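Side-chain contacts in alpha-1,2-Mannosidase (Trichoderma reesei, PDB 1HCU), which probably trims alpha-1,2-linked mannose residues from the high-mannose N-glycans of glycoproteins, with calcium as cofactor: residues D412-A417 against Y462-E467; A17-A22 against I66-A71; S96-T101 against G179-E184. All coordinates share one frame; numbering follows the deposited sequence.

Contact 1 (D412-A417 against Y462-E467); sequences DLAWEA and YLIFAE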
ATOM      1  N   ASP A 412       1.291  -6.950  20.412  1.00 14.32           N
ATOM      2  CA  ASP A 412       1.156  -8.400  20.569  1.00 16.85           C
ATOM      3  C   ASP A 412       0.437  -9.005  19.366  1.00 15.80           C
ATOM      4  O   ASP A 412       0.823 -10.064  18.873  1.00 17.05           O
ATOM      5  CB  ASP A 412       0.401  -8.743  21.861  1.00 16.53           C
ATOM      6  CG  ASP A 412       1.179  -8.366  23.116  1.00 20.48           C
ATOM      7  OD1 ASP A 412       0.543  -8.199  24.179  1.00 23.69           O
ATOM      8  OD2 ASP A 412       2.421  -8.242  23.050  1.00 20.95           O
ATOM      9  N   LEU A 413      -0.603  -8.328  18.887  1.00 14.67           N
ATOM     10  CA  LEU A 413      -1.337  -8.823  17.731  1.00 14.17           C
ATOM     11  C   LEU A 413      -0.425  -8.841  16.510  1.00 13.73           C
ATOM     12  O   LEU A 413      -0.379  -9.829  15.779  1.00 14.05           O
ATOM     13  CB  LEU A 413      -2.565  -7.950  17.462  1.00 13.20           C
ATOM     14  CG  LEU A 413      -3.581  -7.925  18.605  1.00 15.15           C
ATOM     15  CD1 LEU A 413      -4.731  -7.007  18.231  1.00 14.91           C
ATOM     16  CD2 LEU A 413      -4.080  -9.342  18.895  1.00 13.64           C
ATOM     17  N   ALA A 414       0.311  -7.752  16.301  1.00 13.24           N
ATOM     18  CA  ALA A 414       1.233  -7.654  15.170  1.00 14.42           C
ATOM     19  C   ALA A 414       2.275  -8.765  15.249  1.00 14.98           C
ATOM     20  O   ALA A 414       2.616  -9.390  14.237  1.00 13.36           O
ATOM     21  CB  ALA A 414       1.923  -6.296  15.168  1.00 11.21           C
ATOM     22  N   TRP A 415       2.770  -9.002  16.461  1.00 15.04           N
ATOM     23  CA  TRP A 415       3.773 -10.030  16.709  1.00 16.69           C
ATOM     24  C   TRP A 415       3.190 -11.391  16.352  1.00 17.91           C
ATOM     25  O   TRP A 415       3.861 -12.225  15.743  1.00 17.92           O
ATOM     26  CB  TRP A 415       4.198 -10.010  18.183  1.00 17.53           C
ATOM     27  CG  TRP A 415       5.232 -11.032  18.528  1.00 19.32           C
ATOM     28  CD1 TRP A 415       5.143 -11.996  19.490  1.00 19.69           C
ATOM     29  CD2 TRP A 415       6.514 -11.201  17.909  1.00 20.06           C
ATOM     30  NE1 TRP A 415       6.288 -12.755  19.509  1.00 20.24           N
ATOM     31  CE2 TRP A 415       7.146 -12.289  18.549  1.00 20.45           C
ATOM     32  CE3 TRP A 415       7.192 -10.538  16.875  1.00 20.69           C
ATOM     33  CZ2 TRP A 415       8.425 -12.729  18.192  1.00 21.91           C
ATOM     34  CZ3 TRP A 415       8.466 -10.975  16.519  1.00 22.33           C
ATOM     35  CH2 TRP A 415       9.067 -12.063  17.176  1.00 21.34           C
ATOM     36  N   GLU A 416       1.937 -11.616  16.731  1.00 18.62           N
ATOM     37  CA  GLU A 416       1.287 -12.876  16.407  1.00 20.25           C
ATOM     38  C   GLU A 416       1.178 -12.976  14.891  1.00 19.23           C
ATOM     39  O   GLU A 416       1.302 -14.066  14.329  1.00 19.59           O
ATOM     40  CB  GLU A 416      -0.105 -12.950  17.040  1.00 22.68           C
ATOM     41  CG  GLU A 416      -0.098 -13.154  18.547  1.00 28.91           C
ATOM     42  CD  GLU A 416      -1.468 -12.928  19.174  1.00 31.98           C
ATOM     43  OE1 GLU A 416      -2.479 -13.336  18.558  1.00 34.94           O
ATOM     44  OE2 GLU A 416      -1.529 -12.349  20.284  1.00 34.93           O
ATOM     45  N   ALA A 417       0.960 -11.833  14.237  1.00 17.75           N
ATOM     46  CA  ALA A 417       0.845 -11.787  12.780  1.00 17.52           C
ATOM     47  C   ALA A 417       2.191 -12.090  12.107  1.00 16.85           C
ATOM     48  O   ALA A 417       2.256 -12.955  11.229  1.00 16.08           O
ATOM     49  CB  ALA A 417       0.312 -10.421  12.325  1.00 18.07           C
ATOM     50  N   TYR A 462       8.532  -3.840  11.729  1.00 11.93           N
ATOM     51  CA  TYR A 462       9.672  -3.313  12.452  1.00 11.70           C
ATOM     52  C   TYR A 462       9.341  -2.049  13.252  1.00 13.47           C
ATOM     53  O   TYR A 462       9.644  -1.959  14.444  1.00 14.06           O
ATOM     54  CB  TYR A 462      10.790  -2.996  11.470  1.00 11.12           C
ATOM     55  CG  TYR A 462      11.983  -2.368  12.124  1.00 13.16           C
ATOM     56  CD1 TYR A 462      12.826  -3.121  12.933  1.00 14.44           C
ATOM     57  CD2 TYR A 462      12.260  -1.015  11.957  1.00 13.57           C
ATOM     58  CE1 TYR A 462      13.913  -2.550  13.561  1.00 14.67           C
ATOM     59  CE2 TYR A 462      13.349  -0.430  12.585  1.00 15.24           C
ATOM     60  CZ  TYR A 462      14.170  -1.208  13.385  1.00 15.11           C
ATOM     61  OH  TYR A 462      15.256  -0.653  14.004  1.00 20.45           O
ATOM     62  N   LEU A 463       8.720  -1.076  12.589  1.00 12.70           N
ATOM     63  CA  LEU A 463       8.381   0.194  13.216  1.00 12.46           C
ATOM     64  C   LEU A 463       7.473   0.077  14.428  1.00 12.22           C
ATOM     65  O   LEU A 463       7.532   0.910  15.336  1.00 11.40           O
ATOM     66  CB  LEU A 463       7.743   1.140  12.184  1.00 13.33           C
ATOM     67  CG  LEU A 463       8.692   1.597  11.065  1.00 13.78           C
ATOM     68  CD1 LEU A 463       7.931   2.442  10.034  1.00  9.87           C
ATOM     69  CD2 LEU A 463       9.842   2.391  11.680  1.00 10.57           C
ATOM     70  N   ILE A 464       6.635  -0.950  14.462  1.00 11.97           N
ATOM     71  CA  ILE A 464       5.749  -1.100  15.599  1.00 13.60           C
ATOM     72  C   ILE A 464       6.512  -1.564  16.861  1.00 15.41           C
ATOM     73  O   ILE A 464       6.037  -1.365  17.982  1.00 15.37           O
ATOM     74  CB  ILE A 464       4.570  -2.050  15.252  1.00 13.17           C
ATOM     75  CG1 ILE A 464       3.434  -1.834  16.255  1.00 15.19           C
ATOM     76  CG2 ILE A 464       5.035  -3.490  15.215  1.00 15.38           C
ATOM     77  CD1 ILE A 464       2.141  -2.534  15.878  1.00 15.56           C
ATOM     78  N   PHE A 465       7.704  -2.140  16.676  1.00 14.79           N
ATOM     79  CA  PHE A 465       8.533  -2.603  17.801  1.00 15.93           C
ATOM     80  C   PHE A 465       9.770  -1.697  17.993  1.00 18.22           C
ATOM     81  O   PHE A 465      10.418  -1.721  19.041  1.00 17.87           O
ATOM     82  CB  PHE A 465       9.012  -4.052  17.567  1.00 11.23           C
ATOM     83  CG  PHE A 465       7.893  -5.051  17.323  1.00  9.23           C
ATOM     84  CD1 PHE A 465       6.886  -5.244  18.273  1.00  6.42           C
ATOM     85  CD2 PHE A 465       7.858  -5.808  16.148  1.00  4.24           C
ATOM     86  CE1 PHE A 465       5.869  -6.172  18.057  1.00  6.54           C
ATOM     87  CE2 PHE A 465       6.842  -6.738  15.922  1.00  6.02           C
ATOM     88  CZ  PHE A 465       5.842  -6.923  16.879  1.00  4.85           C
ATOM     89  N   ALA A 466      10.073  -0.898  16.972  1.00 20.07           N
ATOM     90  CA  ALA A 466      11.232  -0.005  16.968  1.00 21.67           C
ATOM     91  C   ALA A 466      11.170   1.218  17.877  1.00 23.18           C
ATOM     92  O   ALA A 466      10.139   1.523  18.475  1.00 23.89           O
ATOM     93  CB  ALA A 466      11.524   0.452  15.532  1.00 19.73           C
ATOM     94  N   GLU A 467      12.301   1.914  17.949  1.00 25.00           N
ATOM     95  CA  GLU A 467      12.451   3.116  18.760  1.00 28.30           C
ATOM     96  C   GLU A 467      11.816   4.304  18.043  1.00 28.18           C
ATOM     97  O   GLU A 467      11.611   4.273  16.830  1.00 27.58           O
ATOM     98  CB  GLU A 467      13.939   3.408  18.990  1.00 32.10           C
ATOM     99  CG  GLU A 467      14.746   2.255  19.589  1.00 38.49           C
ATOM    100  CD  GLU A 467      14.487   2.053  21.079  1.00 42.44           C
ATOM    101  OE1 GLU A 467      14.620   3.037  21.850  1.00 45.11           O
ATOM    102  OE2 GLU A 467      14.159   0.912  21.478  1.00 43.14           O
TER
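A414 turns its methyl toward the second helix, where CB lies 3.8 Å from I464 CD1 and has F465 CZ at its flank. The extended I464 chain, with CG1 anti to the backbone N (chi1 -161°), carries CD1 out to the alanine. W415 comes next and meets F465 twice. Its CB is 3.7 Å from F465 CZ, while its six-membered ring directs an edge toward the F465 face in an offset T-shaped pair, centroids 5.7 Å apart and planes at 86°. The opposite face of F465 is occupied by I464 CG2, 3.6 Å above the ring plane and over its centre, so the phenyl is held from both sides. Replacing F465 with an alanine would probably open a gap between the helices, leaving the W415 edge without its aromatic face and the A414 methyl without part of its cover. No hydrogen bond crosses this apolar seam, although I464 O accepts one from the Q411 side chain, just ahead of D412. The pair joins helix 408-425 to the end of helix 451-465, with helix 13-33 alongside: its R15 makes a cation-pi contact with W415 and a salt bridge with D412.

Contact 2 (A17-A22 against I66-A71); sequences AAVKAA and ILMGDA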
ATOM      1  N   ALA A  17      14.407  -6.819  16.535  1.00 16.17           N
ATOM      2  CA  ALA A  17      15.567  -7.545  16.037  1.00 15.59           C
ATOM      3  C   ALA A  17      15.127  -8.711  15.158  1.00 16.03           C
ATOM      4  O   ALA A  17      15.744  -8.972  14.121  1.00 16.99           O
ATOM      5  CB  ALA A  17      16.422  -8.056  17.210  1.00 13.91           C
ATOM      6  N   ALA A  18      14.060  -9.406  15.562  1.00 13.60           N
ATOM      7  CA  ALA A  18      13.563 -10.535  14.777  1.00 13.73           C
ATOM      8  C   ALA A  18      13.141 -10.092  13.372  1.00 13.86           C
ATOM      9  O   ALA A  18      13.472 -10.751  12.377  1.00 14.21           O
ATOM     10  CB  ALA A  18      12.396 -11.208  15.489  1.00 13.72           C
ATOM     11  N   VAL A  19      12.424  -8.974  13.288  1.00 14.10           N
ATOM     12  CA  VAL A  19      11.973  -8.460  11.996  1.00 15.48           C
ATOM     13  C   VAL A  19      13.190  -8.051  11.164  1.00 16.34           C
ATOM     14  O   VAL A  19      13.268  -8.322   9.965  1.00 15.42           O
ATOM     15  CB  VAL A  19      11.038  -7.244  12.182  1.00 14.92           C
ATOM     16  CG1 VAL A  19      10.557  -6.733  10.828  1.00 13.17           C
ATOM     17  CG2 VAL A  19       9.859  -7.642  13.051  1.00 13.77           C
ATOM     18  N   LYS A  20      14.149  -7.409  11.820  1.00 18.42           N
ATOM     19  CA  LYS A  20      15.364  -6.984  11.147  1.00 18.21           C
ATOM     20  C   LYS A  20      16.088  -8.227  10.614  1.00 17.53           C
ATOM     21  O   LYS A  20      16.639  -8.210   9.512  1.00 18.30           O
ATOM     22  CB  LYS A  20      16.240  -6.200  12.122  1.00 16.86           C
ATOM     23  CG  LYS A  20      17.453  -5.577  11.479  1.00 22.22           C
ATOM     24  CD  LYS A  20      18.194  -4.662  12.441  1.00 21.32           C
ATOM     25  CE  LYS A  20      19.422  -4.095  11.753  1.00 22.63           C
ATOM     26  NZ  LYS A  20      20.172  -3.147  12.606  1.00 24.83           N
ATOM     27  N   ALA A  21      16.056  -9.313  11.383  1.00 16.77           N
ATOM     28  CA  ALA A  21      16.692 -10.564  10.976  1.00 15.79           C
ATOM     29  C   ALA A  21      15.993 -11.173   9.751  1.00 14.67           C
ATOM     30  O   ALA A  21      16.655 -11.725   8.867  1.00 17.28           O
ATOM     31  CB  ALA A  21      16.687 -11.563  12.146  1.00 17.40           C
ATOM     32  N   ALA A  22      14.664 -11.082   9.701  1.00 11.26           N
ATOM     33  CA  ALA A  22      13.908 -11.603   8.556  1.00 10.41           C
ATOM     34  C   ALA A  22      14.229 -10.788   7.306  1.00 11.51           C
ATOM     35  O   ALA A  22      14.287 -11.326   6.192  1.00 11.66           O
ATOM     36  CB  ALA A  22      12.407 -11.557   8.833  1.00  8.02           C
ATOM     37  N   ILE A  66      17.272   1.652   5.404  1.00 12.87           N
ATOM     38  CA  ILE A  66      17.749   2.880   6.033  1.00 12.93           C
ATOM     39  C   ILE A  66      17.208   3.009   7.458  1.00 12.28           C
ATOM     40  O   ILE A  66      17.955   3.318   8.377  1.00 13.39           O
ATOM     41  CB  ILE A  66      17.320   4.128   5.220  1.00 12.17           C
ATOM     42  CG1 ILE A  66      18.100   4.189   3.912  1.00 10.87           C
ATOM     43  CG2 ILE A  66      17.565   5.391   6.029  1.00 10.65           C
ATOM     44  CD1 ILE A  66      17.616   5.269   2.980  1.00 10.69           C
ATOM     45  N   LEU A  67      15.912   2.761   7.631  1.00 12.60           N
ATOM     46  CA  LEU A  67      15.273   2.869   8.949  1.00 13.14           C
ATOM     47  C   LEU A  67      15.774   1.812   9.930  1.00 13.47           C
ATOM     48  O   LEU A  67      15.668   1.986  11.145  1.00 13.23           O
ATOM     49  CB  LEU A  67      13.749   2.753   8.809  1.00 10.22           C
ATOM     50  CG  LEU A  67      13.064   3.767   7.885  1.00 11.77           C
ATOM     51  CD1 LEU A  67      11.575   3.462   7.797  1.00 11.61           C
ATOM     52  CD2 LEU A  67      13.287   5.175   8.415  1.00 11.55           C
ATOM     53  N   MET A  68      16.310   0.717   9.398  1.00 13.86           N
ATOM     54  CA  MET A  68      16.824  -0.363  10.225  1.00 16.27           C
ATOM     55  C   MET A  68      18.297  -0.168  10.561  1.00 17.81           C
ATOM     56  O   MET A  68      18.862  -0.919  11.351  1.00 19.55           O
ATOM     57  CB  MET A  68      16.642  -1.708   9.516  1.00 16.32           C
ATOM     58  CG  MET A  68      15.197  -2.159   9.399  1.00 15.76           C
ATOM     59  SD  MET A  68      15.038  -3.653   8.404  1.00 14.36           S
ATOM     60  CE  MET A  68      13.481  -4.321   9.006  1.00 11.90           C
ATOM     61  N   GLY A  69      18.924   0.833   9.961  1.00 19.46           N
ATOM     62  CA  GLY A  69      20.330   1.074  10.240  1.00 20.97           C
ATOM     63  C   GLY A  69      21.258   0.110   9.516  1.00 22.08           C
ATOM     64  O   GLY A  69      22.377  -0.133   9.967  1.00 21.89           O
ATOM     65  N   ASP A  70      20.798  -0.441   8.394  1.00 22.17           N
ATOM     66  CA  ASP A  70      21.605  -1.372   7.614  1.00 21.27           C
ATOM     67  C   ASP A  70      22.505  -0.652   6.628  1.00 21.19           C
ATOM     68  O   ASP A  70      22.287  -0.688   5.414  1.00 19.02           O
ATOM     69  CB  ASP A  70      20.709  -2.355   6.871  1.00 21.13           C
ATOM     70  CG  ASP A  70      19.889  -3.196   7.810  1.00 22.32           C
ATOM     71  OD1 ASP A  70      20.238  -3.240   9.011  1.00 24.24           O
ATOM     72  OD2 ASP A  70      18.906  -3.816   7.356  1.00 22.29           O
ATOM     73  N   ALA A  71      23.535  -0.013   7.168  1.00 21.52           N
ATOM     74  CA  ALA A  71      24.486   0.737   6.366  1.00 22.31           C
ATOM     75  C   ALA A  71      24.963  -0.021   5.122  1.00 22.76           C
ATOM     76  O   ALA A  71      24.837   0.484   4.008  1.00 23.75           O
ATOM     77  CB  ALA A  71      25.677   1.149   7.235  1.00 20.76           C
TER
HETATM   78  O   HOH W   1      18.384  -6.161   8.545  1.00 18.84           O
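K20 reaches M68 with its ammonium group, donating a hydrogen bond from NZ to the backbone O of M68 at 2.9 Å, almost straight on to the carbonyl (C=O...N angle 165°). The same nitrogen forms a salt bridge with D70, OD1 being 3.6 Å from K20 NZ; the aspartate and lysine side chains run antiparallel as they pass, with OD1 also beside K20 CE. This span needs an extended lysine, and every side-chain torsion is near 180°, beginning with CG opposite the backbone N (chi1 -173°). The other carboxylate oxygen works through a water, which donates to D70 OD2 and to K20 O, tying aspartate to lysine again. The accepting carbonyl lies where the chain leaves helix 56-67 in a Schellman motif, with G69 at positive phi (78°), so the ammonium sits at the C-terminal end of that helix, where its charge probably interacts favourably with the helix dipole. Nearer the lysine backbone, M68 CE rests 3.9 Å from K20 CA and 4.2 Å from V19 CG1. The contact fastens helix 13-33 to the turn between helices 56-67 and 71-80, and helix 451-465 packs against the apolar side, Y462 touching both V19 and M68.

Contact 3 (S96-T101 against G179-E184); sequences SSVFET and GSLVLE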
ATOM      1  N   SER A  96       4.453  -0.617 -19.485  1.00 13.84           N
ATOM      2  CA  SER A  96       4.843  -0.206 -18.141  1.00 13.62           C
ATOM      3  C   SER A  96       3.660   0.373 -17.387  1.00 11.87           C
ATOM      4  O   SER A  96       3.017   1.307 -17.865  1.00 11.75           O
ATOM      5  CB  SER A  96       5.964   0.840 -18.207  1.00 13.58           C
ATOM      6  OG  SER A  96       6.180   1.440 -16.935  1.00 16.25           O
ATOM      7  N   SER A  97       3.373  -0.175 -16.211  1.00 11.06           N
ATOM      8  CA  SER A  97       2.260   0.323 -15.401  1.00 10.17           C
ATOM      9  C   SER A  97       2.630   1.653 -14.768  1.00 11.41           C
ATOM     10  O   SER A  97       3.558   1.731 -13.954  1.00 11.65           O
ATOM     11  CB  SER A  97       1.904  -0.670 -14.288  1.00 11.97           C
ATOM     12  OG  SER A  97       0.920  -0.127 -13.411  1.00 12.47           O
ATOM     13  N   VAL A  98       1.915   2.702 -15.147  1.00 11.98           N
ATOM     14  CA  VAL A  98       2.166   4.018 -14.581  1.00 12.75           C
ATOM     15  C   VAL A  98       2.027   3.933 -13.054  1.00 13.42           C
ATOM     16  O   VAL A  98       2.887   4.416 -12.317  1.00 13.20           O
ATOM     17  CB  VAL A  98       1.148   5.043 -15.124  1.00 13.40           C
ATOM     18  CG1 VAL A  98       1.384   6.402 -14.478  1.00 11.59           C
ATOM     19  CG2 VAL A  98       1.258   5.120 -16.643  1.00 12.06           C
ATOM     20  N   PHE A  99       0.947   3.298 -12.598  1.00 13.50           N
ATOM     21  CA  PHE A  99       0.653   3.128 -11.167  1.00 14.61           C
ATOM     22  C   PHE A  99       1.696   2.329 -10.376  1.00 14.87           C
ATOM     23  O   PHE A  99       2.266   2.830  -9.403  1.00 16.24           O
ATOM     24  CB  PHE A  99      -0.727   2.472 -10.999  1.00 13.21           C
ATOM     25  CG  PHE A  99      -1.028   2.025  -9.590  1.00 13.12           C
ATOM     26  CD1 PHE A  99      -1.230   2.955  -8.570  1.00 13.47           C
ATOM     27  CD2 PHE A  99      -1.113   0.667  -9.283  1.00 12.54           C
ATOM     28  CE1 PHE A  99      -1.512   2.539  -7.268  1.00 12.84           C
ATOM     29  CE2 PHE A  99      -1.394   0.242  -7.984  1.00 12.71           C
ATOM     30  CZ  PHE A  99      -1.594   1.182  -6.974  1.00 12.69           C
ATOM     31  N   GLU A 100       1.936   1.086 -10.780  1.00 16.05           N
ATOM     32  CA  GLU A 100       2.906   0.234 -10.088  1.00 15.48           C
ATOM     33  C   GLU A 100       4.298   0.860 -10.089  1.00 15.57           C
ATOM     34  O   GLU A 100       5.000   0.830  -9.075  1.00 17.12           O
ATOM     35  CB  GLU A 100       2.981  -1.147 -10.748  1.00 16.70           C
ATOM     36  CG  GLU A 100       1.664  -1.924 -10.819  1.00 19.84           C
ATOM     37  CD  GLU A 100       1.073  -2.228  -9.446  1.00 23.25           C
ATOM     38  OE1 GLU A 100       1.837  -2.300  -8.462  1.00 23.75           O
ATOM     39  OE2 GLU A 100      -0.158  -2.413  -9.355  1.00 24.47           O
ATOM     40  N   THR A 101       4.696   1.429 -11.223  1.00 12.93           N
ATOM     41  CA  THR A 101       6.014   2.044 -11.338  1.00 12.55           C
ATOM     42  C   THR A 101       6.147   3.258 -10.418  1.00 12.90           C
ATOM     43  O   THR A 101       7.176   3.461  -9.772  1.00 12.76           O
ATOM     44  CB  THR A 101       6.293   2.480 -12.797  1.00 11.83           C
ATOM     45  OG1 THR A 101       6.141   1.350 -13.662  1.00 11.69           O
ATOM     46  CG2 THR A 101       7.709   3.025 -12.939  1.00 11.67           C
ATOM     47  N   GLY A 179      -5.752   8.180  -9.088  1.00 13.67           N
ATOM     48  CA  GLY A 179      -5.599   8.913  -7.842  1.00 14.04           C
ATOM     49  C   GLY A 179      -4.464   8.532  -6.912  1.00 15.74           C
ATOM     50  O   GLY A 179      -4.455   8.945  -5.754  1.00 16.22           O
ATOM     51  N   SER A 180      -3.504   7.755  -7.401  1.00 16.12           N
ATOM     52  CA  SER A 180      -2.379   7.357  -6.570  1.00 16.08           C
ATOM     53  C   SER A 180      -1.068   7.873  -7.143  1.00 16.40           C
ATOM     54  O   SER A 180      -0.021   7.257  -6.954  1.00 16.37           O
ATOM     55  CB  SER A 180      -2.320   5.835  -6.440  1.00 16.36           C
ATOM     56  OG  SER A 180      -3.428   5.339  -5.712  1.00 19.04           O
ATOM     57  N   LEU A 181      -1.129   9.016  -7.825  1.00 15.03           N
ATOM     58  CA  LEU A 181       0.050   9.621  -8.440  1.00 14.05           C
ATOM     59  C   LEU A 181       0.375  10.993  -7.860  1.00 14.80           C
ATOM     60  O   LEU A 181       1.533  11.436  -7.893  1.00 14.75           O
ATOM     61  CB  LEU A 181      -0.184   9.776  -9.941  1.00 13.53           C
ATOM     62  CG  LEU A 181      -0.678   8.519 -10.648  1.00 13.52           C
ATOM     63  CD1 LEU A 181      -0.992   8.834 -12.110  1.00 15.77           C
ATOM     64  CD2 LEU A 181       0.369   7.433 -10.535  1.00 10.34           C
ATOM     65  N   VAL A 182      -0.655  11.655  -7.333  1.00 14.82           N
ATOM     66  CA  VAL A 182      -0.537  13.002  -6.780  1.00 13.88           C
ATOM     67  C   VAL A 182       0.502  13.196  -5.671  1.00 15.00           C
ATOM     68  O   VAL A 182       1.233  14.189  -5.678  1.00 15.77           O
ATOM     69  CB  VAL A 182      -1.928  13.518  -6.295  1.00 12.89           C
ATOM     70  CG1 VAL A 182      -2.515  12.583  -5.240  1.00 11.24           C
ATOM     71  CG2 VAL A 182      -1.797  14.919  -5.750  1.00 13.24           C
ATOM     72  N   LEU A 183       0.588  12.258  -4.732  1.00 14.29           N
ATOM     73  CA  LEU A 183       1.548  12.385  -3.642  1.00 13.75           C
ATOM     74  C   LEU A 183       2.991  12.428  -4.145  1.00 14.11           C
ATOM     75  O   LEU A 183       3.729  13.367  -3.852  1.00 13.97           O
ATOM     76  CB  LEU A 183       1.417  11.216  -2.657  1.00 14.10           C
ATOM     77  CG  LEU A 183       1.674  11.487  -1.165  1.00 15.55           C
ATOM     78  CD1 LEU A 183       1.987  10.164  -0.452  1.00 11.62           C
ATOM     79  CD2 LEU A 183       2.809  12.460  -0.984  1.00 13.00           C
ATOM     80  N   GLU A 184       3.405  11.423  -4.911  1.00 13.97           N
ATOM     81  CA  GLU A 184       4.791  11.416  -5.358  1.00 15.39           C
ATOM     82  C   GLU A 184       5.158  12.421  -6.434  1.00 14.79           C
ATOM     83  O   GLU A 184       6.290  12.896  -6.476  1.00 15.62           O
ATOM     84  CB  GLU A 184       5.261   9.997  -5.751  1.00 15.50           C
ATOM     85  CG  GLU A 184       4.241   9.016  -6.297  1.00 17.16           C
ATOM     86  CD  GLU A 184       3.191   8.589  -5.287  1.00 17.52           C
ATOM     87  OE1 GLU A 184       2.082   9.157  -5.322  1.00 16.24           O
ATOM     88  OE2 GLU A 184       3.477   7.690  -4.458  1.00 17.64           O
TER
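F99 and S180 stand closest in backbone terms, their CA atoms 6.9 Å apart, F99 in the first turn of a helix and S180 in a loop between two. Residues 96-97 are a short strand that passes directly into helix 98-117, while 179-181 form the link after helix 175-178 and before helix 182-192. The first helix is N-capped: S97 OG accepts from E100 N at 3.1 Å with an N-H...O angle of 165°. S97 O is gripped as well, receiving T101 N and T101 OG1 from opposite faces of its plane, the hydroxyl at 2.6 Å from that oxygen and tilted from the carbonyl plane. Across the contact no hydrogen bond forms. The F99 ring, swung out with CG anti to the backbone N (chi1 170°), presents its edge to S180, whose CB lies in the ring plane 3.5 Å from CE1. The hydroxyl of S180 finds its polar partners elsewhere, in S246 OG and A176 O. Alongside, the V98 and L181 side chains meet almost perpendicular to each other, V98 CG1 being 4.1 Å from L181 CD1. A largely apolar contact therefore backs the first turn of a helix carrying E100, predicted to be a catalytic proton donor. The F99 side chain is also about 5 Å from that of T485, a calcium-binding residue, about 6 Å from that of D245, a predicted active-site residue, and about 7 Å from the bound calcium. The chemistry of the contact, van der Waals packing beside a capped helix start, is consistent with a second-shell part that probably helps to position the backbone carrying E100.

Along the chain contact 2 closes first, contact 3 follows and contact 1 comes last. Contacts 1 and 2 are neighbours, their centres about 13 Å apart, and merge where helix 13-33 runs against helices 408-425 and 451-465; W415 CH2, for instance, packs 3.8 Å from A18 CB. Elements from the two ends of the chain are thereby brought together, as expected of the closed alpha/alpha barrel of family 47. Contact 3 is separate, its centre about 29 Å from that of contact 1 and about 27 Å from that of contact 2, beside the calcium and the predicted catalytic residues. Helix 98-117 bridges the two regions, beginning in contact 3 and farther along touching I66 and L67 of contact 2.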